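Local structure of ebony (Drosophila melanogaster, 6DYM) at residues Lys3-Pro8 against Tyr65-Asp70; Ile18-Ala23 against Asp70-Thr75; Asn53-Arg58 against Leu77-Arg82; Met125-Lys130 against Ala138-Met143; Leu167-Ala172 against Arg205-Trp210. The protein is a nonribosomal peptide synthetase whose C-terminal condensation domain, the part described here, probably joins its carrier-bound amino acid to an amine in peptide-bond formation. All blocks are in the same frame, centred on the assembly; numbering follows the deposited sequence.

Interaction 1. Residues Lys3-Pro8 against Tyr65-Asp70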
# COMPACT_ATOMS: atom_id res chain seq x y z
N LYS A 3 6.85 -20.62 7.73
CA LYS A 3 5.85 -21.22 6.85
C LYS A 3 4.60 -20.36 6.86
O LYS A 3 4.08 -20.02 7.93
CB LYS A 3 5.52 -22.65 7.30
CG LYS A 3 6.72 -23.57 7.36
CD LYS A 3 7.08 -24.11 5.98
CE LYS A 3 7.86 -25.41 6.09
NZ LYS A 3 7.80 -26.20 4.83
N MET A 4 4.12 -20.00 5.67
CA MET A 4 3.07 -19.00 5.54
C MET A 4 1.94 -19.49 4.65
O MET A 4 2.13 -20.34 3.78
CB MET A 4 3.63 -17.69 4.97
CG MET A 4 4.42 -16.87 5.97
SD MET A 4 5.37 -15.57 5.16
CE MET A 4 6.60 -16.55 4.30
N GLU A 5 0.76 -18.92 4.87
CA GLU A 5 -0.40 -19.21 4.05
C GLU A 5 -1.20 -17.93 3.83
O GLU A 5 -1.43 -17.17 4.78
CB GLU A 5 -1.29 -20.27 4.69
CG GLU A 5 -2.56 -20.55 3.92
CD GLU A 5 -3.48 -21.51 4.64
OE1 GLU A 5 -3.18 -21.87 5.81
OE2 GLU A 5 -4.50 -21.91 4.05
N ALA A 6 -1.61 -17.70 2.59
CA ALA A 6 -2.43 -16.54 2.24
C ALA A 6 -3.90 -16.91 2.34
O ALA A 6 -4.34 -17.88 1.72
CB ALA A 6 -2.10 -16.05 0.83
N VAL A 7 -4.66 -16.13 3.10
CA VAL A 7 -6.07 -16.39 3.35
C VAL A 7 -6.88 -15.16 2.94
O VAL A 7 -6.53 -14.04 3.34
CB VAL A 7 -6.31 -16.75 4.82
CG1 VAL A 7 -7.78 -16.71 5.16
CG2 VAL A 7 -5.71 -18.12 5.13
N PRO A 8 -7.95 -15.32 2.15
CA PRO A 8 -8.76 -14.15 1.79
C PRO A 8 -9.26 -13.41 3.02
O PRO A 8 -9.53 -14.00 4.07
CB PRO A 8 -9.93 -14.75 0.99
CG PRO A 8 -9.39 -16.03 0.45
CD PRO A 8 -8.42 -16.55 1.49
N TYR A 65 -0.91 -15.87 7.24
CA TYR A 65 -0.80 -16.60 8.50
C TYR A 65 0.59 -17.23 8.61
O TYR A 65 1.12 -17.77 7.64
CB TYR A 65 -1.87 -17.69 8.59
CG TYR A 65 -3.23 -17.20 9.05
CD1 TYR A 65 -3.55 -17.15 10.40
CD2 TYR A 65 -4.19 -16.81 8.13
CE1 TYR A 65 -4.80 -16.71 10.82
CE2 TYR A 65 -5.44 -16.36 8.54
CZ TYR A 65 -5.74 -16.31 9.89
OH TYR A 65 -6.97 -15.87 10.31
N ASP A 66 1.17 -17.15 9.80
CA ASP A 66 2.26 -18.05 10.19
C ASP A 66 1.59 -19.38 10.52
O ASP A 66 0.93 -19.52 11.55
CB ASP A 66 3.03 -17.48 11.38
CG ASP A 66 4.22 -18.36 11.81
OD1 ASP A 66 4.28 -19.56 11.45
OD2 ASP A 66 5.10 -17.84 12.52
N THR A 67 1.74 -20.36 9.62
CA THR A 67 1.05 -21.63 9.80
C THR A 67 1.54 -22.38 11.03
O THR A 67 0.80 -23.21 11.57
CB THR A 67 1.20 -22.51 8.56
OG1 THR A 67 2.58 -22.86 8.38
CG2 THR A 67 0.70 -21.78 7.32
N ASN A 68 2.75 -22.09 11.51
CA ASN A 68 3.24 -22.72 12.73
C ASN A 68 2.49 -22.21 13.95
O ASN A 68 2.11 -23.00 14.83
CB ASN A 68 4.74 -22.50 12.87
CG ASN A 68 5.30 -23.09 14.16
OD1 ASN A 68 5.34 -22.42 15.19
ND2 ASN A 68 5.74 -24.34 14.09
N THR A 69 2.24 -20.90 14.03
CA THR A 69 1.57 -20.32 15.19
C THR A 69 0.10 -20.00 14.95
O THR A 69 -0.60 -19.64 15.90
CB THR A 69 2.28 -19.03 15.63
OG1 THR A 69 1.92 -17.96 14.76
CG2 THR A 69 3.79 -19.22 15.61
N ASP A 70 -0.38 -20.11 13.71
CA ASP A 70 -1.77 -19.80 13.35
C ASP A 70 -2.14 -18.35 13.68
O ASP A 70 -3.28 -18.06 14.03
CB ASP A 70 -2.75 -20.77 14.03
CG ASP A 70 -2.66 -22.18 13.47
OD1 ASP A 70 -1.93 -22.39 12.48
OD2 ASP A 70 -3.32 -23.08 14.03
O HOH W 1 6.33 -21.06 10.48
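Y65 N gives E5 O a short, nearly straight bond (2.8 Å, 172° at the hydrogen), and E5 N answers by donating to Y65 O at 3.0 Å. Two residues along, K3 O accepts from T67 N at 2.9 Å and, in the conformer described, weakly from T67 OG1. A water links K3 N to D66 OD1, which also takes N68 N in an Asx turn just where the chain leaves the strand. The pattern is that of antiparallel strands: E5 and Y65 form the hydrogen-bonded pair, M4 and D66 the non-hydrogen-bonded one, with M4 CA 3.1 Å from Y65 O. Strand 4-8 is thereby added as the outer strand of the sheet. On the face of E5 and Y65, V7 CG2 lies 3.6 Å from CD2 of the Y65 ring, whose hydroxyl is held by H13. With CG2 anti to its carbonyl carbon, T67 in the same conformer rests this methyl 3.6 Å from E5 CB.

Interaction 2. Residues Ile18-Ala23 against Asp70-Thr75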
# COMPACT_ATOMS: atom_id res chain seq x y z
N ILE A 18 -6.01 -3.91 11.40
CA ILE A 18 -5.78 -2.54 11.86
C ILE A 18 -4.49 -2.47 12.67
O ILE A 18 -3.66 -1.57 12.47
CB ILE A 18 -6.98 -2.04 12.68
CG1 ILE A 18 -8.10 -1.57 11.75
CG2 ILE A 18 -6.56 -0.92 13.62
CD1 ILE A 18 -9.42 -1.32 12.45
N ASP A 19 -4.30 -3.42 13.58
CA ASP A 19 -3.08 -3.45 14.38
C ASP A 19 -1.83 -3.51 13.51
O ASP A 19 -0.85 -2.81 13.77
CB ASP A 19 -3.12 -4.64 15.35
CG ASP A 19 -4.21 -4.50 16.39
OD1 ASP A 19 -4.68 -3.37 16.61
OD2 ASP A 19 -4.60 -5.54 16.98
N ILE A 20 -1.86 -4.35 12.47
CA ILE A 20 -0.69 -4.48 11.60
C ILE A 20 -0.44 -3.18 10.85
O ILE A 20 0.70 -2.71 10.76
CB ILE A 20 -0.86 -5.68 10.65
CG1 ILE A 20 -0.62 -6.98 11.41
CG2 ILE A 20 0.11 -5.57 9.46
CD1 ILE A 20 -0.60 -8.21 10.54
N ILE A 21 -1.50 -2.58 10.29
CA ILE A 21 -1.32 -1.37 9.49
C ILE A 21 -0.89 -0.20 10.37
O ILE A 21 0.02 0.56 10.00
CB ILE A 21 -2.62 -1.05 8.73
CG1 ILE A 21 -2.86 -2.08 7.62
CG2 ILE A 21 -2.56 0.36 8.15
CD1 ILE A 21 -1.76 -2.14 6.58
N VAL A 22 -1.51 -0.04 11.54
CA VAL A 22 -1.15 1.07 12.43
C VAL A 22 0.31 0.95 12.85
O VAL A 22 1.06 1.93 12.80
CB VAL A 22 -2.09 1.10 13.65
CG1 VAL A 22 -1.53 2.01 14.73
CG2 VAL A 22 -3.48 1.56 13.23
N ALA A 23 0.72 -0.25 13.26
CA ALA A 23 2.12 -0.44 13.65
C ALA A 23 3.06 -0.24 12.47
O ALA A 23 4.13 0.35 12.63
CB ALA A 23 2.30 -1.84 14.25
N ASP A 70 -0.38 -20.11 13.71
CA ASP A 70 -1.77 -19.80 13.35
C ASP A 70 -2.14 -18.35 13.68
O ASP A 70 -3.28 -18.06 14.03
CB ASP A 70 -2.75 -20.77 14.03
CG ASP A 70 -2.66 -22.18 13.47
OD1 ASP A 70 -1.93 -22.39 12.48
OD2 ASP A 70 -3.32 -23.08 14.03
N ARG A 71 -1.19 -17.42 13.54
CA ARG A 71 -1.47 -16.01 13.76
C ARG A 71 -1.12 -15.20 12.52
O ARG A 71 -0.25 -15.58 11.72
CB ARG A 71 -0.69 -15.47 14.97
CG ARG A 71 -1.08 -16.14 16.28
CD ARG A 71 -0.48 -15.43 17.47
NE ARG A 71 -0.82 -16.10 18.72
CZ ARG A 71 -0.14 -15.98 19.85
NH1 ARG A 71 0.94 -15.21 19.90
NH2 ARG A 71 -0.53 -16.63 20.94
N ILE A 72 -1.79 -14.06 12.36
CA ILE A 72 -1.60 -13.20 11.20
C ILE A 72 -0.32 -12.39 11.38
O ILE A 72 -0.13 -11.73 12.41
CB ILE A 72 -2.81 -12.27 11.00
CG1 ILE A 72 -4.06 -13.09 10.64
CG2 ILE A 72 -2.53 -11.23 9.92
CD1 ILE A 72 -5.31 -12.24 10.46
N ILE A 73 0.56 -12.43 10.38
CA ILE A 73 1.83 -11.71 10.41
C ILE A 73 1.95 -10.68 9.30
O ILE A 73 2.94 -9.95 9.27
CB ILE A 73 3.04 -12.67 10.38
CG1 ILE A 73 3.05 -13.47 9.08
CG2 ILE A 73 3.04 -13.60 11.58
CD1 ILE A 73 4.37 -14.15 8.80
N GLY A 74 0.99 -10.61 8.39
CA GLY A 74 1.07 -9.63 7.32
C GLY A 74 -0.26 -9.51 6.60
O GLY A 74 -1.15 -10.35 6.76
N THR A 75 -0.38 -8.45 5.81
CA THR A 75 -1.62 -8.26 5.07
C THR A 75 -1.36 -7.43 3.82
O THR A 75 -0.50 -6.54 3.81
CB THR A 75 -2.72 -7.61 5.93
OG1 THR A 75 -3.97 -7.68 5.24
CG2 THR A 75 -2.39 -6.15 6.25
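I20 drives its CD1 methyl against the strand, 3.6 Å from I72 CG2, the two side chains crossing at about a right angle. This apolar contact has a second row nearer the far end of the strand segment, where T75 CG2 receives I20 CG2 and I21 CD1, each at 4.1 Å. Branched residues suit the helix face because each offers two arms: in I20 the CG1 arm runs extended (chi2 -173°) to I72 while CG2 reaches T75. Contact with backbone is the second kind. I20 CD1 also lies 3.6 Å from G74 N, where I73 and G74 both face V64 in a classic beta bulge and the glycine brings no side chain of its own. Polar needs are met elsewhere: the T75 hydroxyl, anti to the backbone N (chi1 -170°), bonds to F62 O, leaving the methyl for the helix. The axes of 18-23 and 71-75 approach to 8.6 Å and cross at -60°. Helix 14-25 lies over strand 71-80, with V17 also touching T75, V63 of strand 62-66 touching both I72 and T75, and L48 of helix 41-58 against I21 on the helix side.

Interaction 3. Residues Asn53-Arg58 against Leu77-Arg82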
# COMPACT_ATOMS: atom_id res chain seq x y z
N ASN A 53 -15.84 -2.95 5.16
CA ASN A 53 -16.82 -3.86 4.57
C ASN A 53 -16.61 -3.99 3.07
O ASN A 53 -16.57 -5.10 2.53
CB ASN A 53 -18.24 -3.40 4.89
CG ASN A 53 -18.59 -3.55 6.37
OD1 ASN A 53 -18.78 -2.57 7.08
ND2 ASN A 53 -18.67 -4.79 6.83
N VAL A 54 -16.45 -2.86 2.38
CA VAL A 54 -16.17 -2.89 0.94
C VAL A 54 -14.87 -3.62 0.65
O VAL A 54 -14.76 -4.39 -0.31
CB VAL A 54 -16.14 -1.45 0.38
CG1 VAL A 54 -15.83 -1.47 -1.11
CG2 VAL A 54 -17.46 -0.76 0.66
N LEU A 55 -13.85 -3.41 1.50
CA LEU A 55 -12.57 -4.08 1.31
C LEU A 55 -12.73 -5.59 1.33
O LEU A 55 -12.18 -6.30 0.47
CB LEU A 55 -11.60 -3.62 2.39
CG LEU A 55 -10.10 -3.92 2.25
CD1 LEU A 55 -9.54 -3.29 0.98
CD2 LEU A 55 -9.37 -3.41 3.47
N VAL A 56 -13.49 -6.12 2.29
CA VAL A 56 -13.69 -7.56 2.37
C VAL A 56 -14.55 -8.06 1.20
O VAL A 56 -14.29 -9.13 0.64
CB VAL A 56 -14.31 -7.94 3.73
CG1 VAL A 56 -14.72 -9.40 3.75
CG2 VAL A 56 -13.34 -7.64 4.85
N GLU A 57 -15.56 -7.29 0.81
CA GLU A 57 -16.51 -7.78 -0.19
C GLU A 57 -15.91 -7.81 -1.59
O GLU A 57 -16.27 -8.69 -2.39
CB GLU A 57 -17.79 -6.94 -0.16
CG GLU A 57 -18.54 -7.05 1.17
CD GLU A 57 -20.06 -7.06 1.01
OE1 GLU A 57 -20.59 -6.15 0.33
OE2 GLU A 57 -20.71 -7.96 1.57
N ARG A 58 -15.01 -6.89 -1.92
CA ARG A 58 -14.37 -6.93 -3.23
C ARG A 58 -13.52 -8.18 -3.44
O ARG A 58 -13.26 -8.55 -4.59
CB ARG A 58 -13.51 -5.68 -3.44
CG ARG A 58 -14.31 -4.39 -3.44
CD ARG A 58 -15.27 -4.35 -4.62
NE ARG A 58 -15.95 -3.06 -4.69
CZ ARG A 58 -17.13 -2.85 -5.25
NH1 ARG A 58 -17.79 -3.87 -5.80
NH2 ARG A 58 -17.66 -1.64 -5.26
N LEU A 77 -3.68 -5.27 1.12
CA LEU A 77 -4.98 -4.69 0.81
C LEU A 77 -4.97 -4.15 -0.61
O LEU A 77 -4.11 -3.33 -0.96
CB LEU A 77 -5.33 -3.58 1.81
CG LEU A 77 -5.13 -3.95 3.28
CD1 LEU A 77 -5.64 -2.84 4.19
CD2 LEU A 77 -5.83 -5.27 3.60
N ASN A 78 -5.90 -4.63 -1.44
CA ASN A 78 -5.93 -4.32 -2.86
C ASN A 78 -7.33 -3.90 -3.27
O ASN A 78 -8.33 -4.37 -2.72
CB ASN A 78 -5.50 -5.51 -3.70
CG ASN A 78 -4.18 -6.07 -3.25
OD1 ASN A 78 -3.19 -5.35 -3.22
ND2 ASN A 78 -4.15 -7.35 -2.89
N PHE A 79 -7.39 -3.02 -4.27
CA PHE A 79 -8.62 -2.62 -4.93
C PHE A 79 -8.40 -2.61 -6.44
O PHE A 79 -7.27 -2.47 -6.92
CB PHE A 79 -9.07 -1.22 -4.51
CG PHE A 79 -9.84 -1.17 -3.23
CD1 PHE A 79 -11.06 -1.81 -3.11
CD2 PHE A 79 -9.36 -0.44 -2.15
CE1 PHE A 79 -11.77 -1.75 -1.93
CE2 PHE A 79 -10.07 -0.37 -0.97
CZ PHE A 79 -11.28 -1.03 -0.87
N ASP A 80 -9.49 -2.76 -7.17
CA ASP A 80 -9.51 -2.34 -8.56
C ASP A 80 -9.26 -0.83 -8.60
O ASP A 80 -10.03 -0.06 -8.02
CB ASP A 80 -10.85 -2.70 -9.20
CG ASP A 80 -10.91 -2.40 -10.69
OD1 ASP A 80 -10.19 -1.50 -11.18
OD2 ASP A 80 -11.68 -3.08 -11.39
N ALA A 81 -8.19 -0.42 -9.28
CA ALA A 81 -7.82 0.99 -9.28
C ALA A 81 -8.96 1.87 -9.80
O ALA A 81 -9.05 3.04 -9.42
CB ALA A 81 -6.57 1.21 -10.12
N ARG A 82 -9.83 1.33 -10.65
CA ARG A 82 -10.94 2.08 -11.22
C ARG A 82 -12.26 1.79 -10.51
O ARG A 82 -13.33 2.07 -11.07
CB ARG A 82 -11.05 1.78 -12.72
CG ARG A 82 -9.76 2.04 -13.49
CD ARG A 82 -10.02 2.15 -14.99
NE ARG A 82 -8.80 2.29 -15.78
CZ ARG A 82 -8.08 3.40 -15.86
NH1 ARG A 82 -7.00 3.45 -16.63
NH2 ARG A 82 -8.45 4.48 -15.18
O HOH W 2 -10.22 -6.16 -1.41
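L55 is the main bump of the helix. Its two methyls fork over the strand: CD1 settles 3.4 Å from F79 CZ, and CD2 lies 3.8 Å from L77 CD1, so the leucine fills the notch between two residues that point to one side of the strand. The fork is aimed by CG standing anti to the backbone N (chi1 -166°). F79 in turn pushes its ring end into the hollow between turns of the helix, where V54 CG1 stands 4.2 Å from CE1 and the aliphatic part of R58 closes the rim, CG meeting the ring edge in its plane at 4.0 Å from CE1. Arginine suits this border, its methylenes packing inward while the chain bends on. A water donates to both L55 O and N78 O, bridging the two backbones. Cutting F79 back to an alanine is likely to open a gap next to L55 CD1 and leave R58 and V54 without the ring that they flank. The axes of 53-58 and 77-80 cross at 76°. Helix 41-58 packs on strand 71-80 here, I51 and L48 extending the contact along the helix, while F123 of neighbouring strand 119-127 meets F79 with nearly parallel rings.

Interaction 4. Residues Met125-Lys130 against Ala138-Met143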
# COMPACT_ATOMS: atom_id res chain seq x y z
N MET A 125 0.32 -2.56 2.17
CA MET A 125 1.00 -3.80 2.54
C MET A 125 1.66 -3.56 3.89
O MET A 125 2.30 -2.52 4.09
CB MET A 125 2.04 -4.20 1.49
CG MET A 125 2.18 -5.69 1.27
SD MET A 125 3.27 -6.11 -0.11
CE MET A 125 2.12 -6.68 -1.35
N GLY A 126 1.51 -4.51 4.80
CA GLY A 126 2.08 -4.36 6.13
C GLY A 126 2.42 -5.70 6.73
O GLY A 126 1.84 -6.73 6.37
N THR A 127 3.37 -5.69 7.66
CA THR A 127 3.77 -6.88 8.40
C THR A 127 3.74 -6.57 9.89
O THR A 127 3.91 -5.42 10.30
CB THR A 127 5.18 -7.35 8.03
OG1 THR A 127 6.10 -6.28 8.27
CG2 THR A 127 5.25 -7.77 6.57
N ALA A 128 3.56 -7.61 10.70
CA ALA A 128 3.45 -7.45 12.14
C ALA A 128 4.73 -6.87 12.73
O ALA A 128 5.84 -7.10 12.23
CB ALA A 128 3.12 -8.79 12.81
N GLU A 129 4.57 -6.11 13.82
CA GLU A 129 5.68 -5.37 14.42
C GLU A 129 6.80 -6.27 14.92
O GLU A 129 7.97 -5.88 14.90
CB GLU A 129 5.16 -4.51 15.58
CG GLU A 129 5.61 -3.06 15.55
CD GLU A 129 5.04 -2.24 16.70
OE1 GLU A 129 4.01 -2.66 17.29
OE2 GLU A 129 5.62 -1.18 17.02
N LYS A 130 6.47 -7.48 15.38
CA LYS A 130 7.42 -8.34 16.07
C LYS A 130 8.28 -9.17 15.12
O LYS A 130 9.12 -9.94 15.59
CB LYS A 130 6.70 -9.27 17.05
CG LYS A 130 6.05 -8.62 18.27
CD LYS A 130 4.87 -7.70 17.93
CE LYS A 130 3.86 -8.41 17.03
NZ LYS A 130 3.06 -7.45 16.23
N ALA A 138 10.98 -12.41 4.41
CA ALA A 138 10.25 -13.58 3.93
C ALA A 138 8.77 -13.25 3.69
O ALA A 138 8.20 -13.64 2.67
CB ALA A 138 10.38 -14.74 4.92
N CYS A 139 8.15 -12.53 4.63
CA CYS A 139 6.74 -12.20 4.47
C CYS A 139 6.52 -11.28 3.27
O CYS A 139 5.57 -11.47 2.50
CB CYS A 139 6.20 -11.57 5.76
SG CYS A 139 4.39 -11.44 5.83
N MET A 140 7.40 -10.29 3.08
CA MET A 140 7.26 -9.40 1.93
C MET A 140 7.37 -10.16 0.62
O MET A 140 6.56 -9.96 -0.29
CB MET A 140 8.31 -8.29 2.00
CG MET A 140 8.09 -7.28 3.12
SD MET A 140 6.54 -6.37 2.95
CE MET A 140 7.03 -5.10 1.79
N HIS A 141 8.37 -11.04 0.50
CA HIS A 141 8.49 -11.87 -0.70
C HIS A 141 7.22 -12.69 -0.91
O HIS A 141 6.75 -12.84 -2.05
CB HIS A 141 9.71 -12.80 -0.60
CG HIS A 141 11.01 -12.16 -1.00
ND1 HIS A 141 11.29 -11.78 -2.30
CD2 HIS A 141 12.11 -11.85 -0.28
CE1 HIS A 141 12.50 -11.25 -2.35
NE2 HIS A 141 13.02 -11.28 -1.14
N PHE A 142 6.66 -13.23 0.17
CA PHE A 142 5.47 -14.08 0.06
C PHE A 142 4.26 -13.27 -0.41
O PHE A 142 3.52 -13.71 -1.29
CB PHE A 142 5.20 -14.74 1.41
CG PHE A 142 4.06 -15.72 1.40
CD1 PHE A 142 4.27 -17.03 0.99
CD2 PHE A 142 2.79 -15.34 1.80
CE1 PHE A 142 3.22 -17.94 0.99
CE2 PHE A 142 1.74 -16.25 1.80
CZ PHE A 142 1.95 -17.55 1.39
N MET A 143 4.04 -12.10 0.19
CA MET A 143 2.91 -11.28 -0.23
C MET A 143 3.09 -10.76 -1.65
O MET A 143 2.12 -10.67 -2.41
CB MET A 143 2.73 -10.10 0.72
CG MET A 143 2.47 -10.51 2.15
SD MET A 143 1.83 -9.13 3.09
CE MET A 143 3.33 -8.25 3.49
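M125 lies alongside M143, the two thioether chains sliding past each other in opposite directions. M125 CG is 3.6 Å from M143 CE, while the far methyl, M125 CE, comes back to 4.0 Å from M143 CB, so each chain covers the other along its length. M125 reaches this position with chi1 at -144°, away from a staggered value. M143 bends at chi3, which brings its CE over the strand, 3.6 Å from G126 O and 3.7 Å from T127 CG2; G126 turns its bare side away from this helix, toward helix 14-25, where I20 packs on it. T127 divides its two branches. Its methyl, anti to the carbonyl carbon, enters the helix face and also rests 3.8 Å from C139 SG, while its hydroxyl bonds to N136 OD1 in the preceding turn of helix 133-153. The axes of 125-127 and 138-143 run roughly antiparallel, 148° apart and 9.2 Å at closest, as expected for the first half of a beta-alpha-beta crossover that goes on to strand 158-163. The topology is consistent with the GNAT fold of N-acyltransferases. Between the segments the adhesion comes mainly from thioether and aliphatic groups: methionine's flexible, polarisable chains can mould themselves to the strand, so the fit depends on shape and dispersion rather than on directional bonds, with the threonine hydroxyl contributing the polar tie just outside.

Interaction 5. Residues Leu167-Ala172 against Arg205-Trp210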
# COMPACT_ATOMS: atom_id res chain seq x y z
N LEU A 167 12.83 0.01 0.77
CA LEU A 167 12.71 -1.44 0.69
C LEU A 167 11.61 -1.85 -0.28
O LEU A 167 11.79 -2.79 -1.08
CB LEU A 167 12.45 -2.03 2.08
CG LEU A 167 12.15 -3.53 2.14
CD1 LEU A 167 13.28 -4.35 1.52
CD2 LEU A 167 11.91 -3.95 3.58
N THR A 168 10.45 -1.20 -0.22
CA THR A 168 9.37 -1.55 -1.14
C THR A 168 9.73 -1.16 -2.57
O THR A 168 9.34 -1.85 -3.52
CB THR A 168 8.05 -0.89 -0.73
OG1 THR A 168 8.22 0.53 -0.61
CG2 THR A 168 7.55 -1.47 0.60
N GLN A 169 10.47 -0.06 -2.74
CA GLN A 169 10.91 0.34 -4.08
C GLN A 169 11.89 -0.68 -4.66
O GLN A 169 11.78 -1.04 -5.84
CB GLN A 169 11.56 1.72 -4.03
CG GLN A 169 10.57 2.85 -3.69
CD GLN A 169 11.26 4.13 -3.29
OE1 GLN A 169 12.49 4.17 -3.15
NE2 GLN A 169 10.48 5.19 -3.06
N GLN A 170 12.84 -1.14 -3.85
CA GLN A 170 13.83 -2.09 -4.35
C GLN A 170 13.20 -3.46 -4.61
O GLN A 170 13.54 -4.13 -5.59
CB GLN A 170 14.99 -2.20 -3.36
CG GLN A 170 16.11 -3.14 -3.79
CD GLN A 170 17.39 -2.89 -3.03
OE1 GLN A 170 17.37 -2.32 -1.94
NE2 GLN A 170 18.52 -3.29 -3.61
N LEU A 171 12.30 -3.89 -3.73
CA LEU A 171 11.59 -5.14 -3.97
C LEU A 171 10.83 -5.10 -5.29
O LEU A 171 10.87 -6.06 -6.07
CB LEU A 171 10.63 -5.43 -2.82
CG LEU A 171 11.25 -6.02 -1.56
CD1 LEU A 171 10.23 -6.07 -0.44
CD2 LEU A 171 11.83 -7.40 -1.84
N ALA A 172 10.14 -3.98 -5.57
CA ALA A 172 9.43 -3.85 -6.83
C ALA A 172 10.38 -3.95 -8.02
O ALA A 172 10.05 -4.57 -9.04
CB ALA A 172 8.67 -2.52 -6.86
N ARG A 205 12.38 9.31 -2.60
CA ARG A 205 11.57 9.26 -3.80
C ARG A 205 10.20 8.66 -3.51
O ARG A 205 10.00 7.96 -2.51
CB ARG A 205 12.26 8.45 -4.91
CG ARG A 205 13.78 8.52 -4.87
CD ARG A 205 14.26 9.93 -5.15
NE ARG A 205 13.84 10.39 -6.47
CZ ARG A 205 14.16 11.57 -7.00
NH1 ARG A 205 14.91 12.42 -6.31
NH2 ARG A 205 13.74 11.90 -8.21
N ALA A 206 9.25 8.98 -4.38
CA ALA A 206 8.01 8.23 -4.54
C ALA A 206 8.06 7.65 -5.94
O ALA A 206 8.24 8.39 -6.91
CB ALA A 206 6.78 9.10 -4.35
N ILE A 207 7.94 6.33 -6.05
CA ILE A 207 8.13 5.65 -7.32
C ILE A 207 6.83 4.95 -7.69
O ILE A 207 6.30 4.16 -6.90
CB ILE A 207 9.30 4.65 -7.26
CG1 ILE A 207 10.56 5.38 -6.78
CG2 ILE A 207 9.52 4.05 -8.63
CD1 ILE A 207 11.86 4.65 -7.02
N VAL A 208 6.33 5.25 -8.88
CA VAL A 208 5.12 4.64 -9.41
C VAL A 208 5.52 3.41 -10.21
O VAL A 208 6.29 3.51 -11.17
CB VAL A 208 4.32 5.63 -10.28
CG1 VAL A 208 3.09 4.95 -10.86
CG2 VAL A 208 3.90 6.83 -9.45
N HIS A 209 5.00 2.25 -9.81
CA HIS A 209 5.43 0.96 -10.35
C HIS A 209 4.26 0.24 -11.00
O HIS A 209 3.13 0.28 -10.50
CB HIS A 209 6.02 0.07 -9.24
CG HIS A 209 7.46 0.34 -8.95
ND1 HIS A 209 7.92 0.67 -7.69
CD2 HIS A 209 8.55 0.29 -9.75
CE1 HIS A 209 9.23 0.82 -7.73
NE2 HIS A 209 9.64 0.60 -8.97
N TRP A 210 4.56 -0.45 -12.10
CA TRP A 210 3.54 -1.14 -12.89
C TRP A 210 4.13 -2.44 -13.42
O TRP A 210 5.23 -2.44 -13.98
CB TRP A 210 3.06 -0.24 -14.04
CG TRP A 210 2.28 -0.90 -15.14
CD1 TRP A 210 2.69 -1.10 -16.43
CD2 TRP A 210 0.94 -1.41 -15.07
NE1 TRP A 210 1.69 -1.72 -17.15
CE2 TRP A 210 0.61 -1.92 -16.34
CE3 TRP A 210 -0.01 -1.50 -14.04
CZ2 TRP A 210 -0.63 -2.50 -16.62
CZ3 TRP A 210 -1.24 -2.07 -14.33
CH2 TRP A 210 -1.54 -2.56 -15.61
O HOH W 3 13.04 6.78 -1.64
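A172 CB sits over one face of the H209 imidazole, a CH-pi contact with the methyl 3.5 Å from the ring centroid and 18° off its normal. The opposite face carries I207 CG2, so the ring is held flat between two methyl groups. Its nitrogens are occupied as well, ND1 by N163 and NE2 by D173, which together fix its rotation; the small alanine suits the helix because it lets the ring lie so near. Q169 crosses I207 at about a right angle, CD passing 3.8 Å from I207 CG1, and its chain, extended beyond CG, carries the amide to the strand. There NE2 donates to R205 O at 2.9 Å, approaching from above the carbonyl plane, in a bond bent to 130°, and NE2 also bonds to N163 O of strand 158-163. A water that accepts from R205 N lies 3.1 Å from Q169 OE1. Replacing Q169 by a leucine would probably leave the R205 and N163 carbonyls without this amide donor and lose the polar tie between the helix and the start of the strand. Segment 167-172 runs at 32° to 205-210, whose strand is flanked in the sheet by 158-163 and 178-184, while M140 of helix 133-153 packs against L171.

In the fold
From the N terminus, interaction 1 brings the end of strand 62-66 back to strand 4-8, closing a loop that contains both early helices. Interaction 2 opens inside it and closes beyond it on strand 71-80, and interaction 3 opens inside both and closes farther along that strand, so the three cross one another; D70 is shared by the first two. Interactions 4 and 5 follow in series. Interaction 4 is a short local closure between strand 119-127 and helix 133-153, yet M4 of interaction 1 packs on its helix, and backbone bonds join its strand to interaction 2. Interaction 5 ties helix 166-174 to strand 205-212 in the other half of the seven-stranded sheet, touching interaction 4 through M140 and L171.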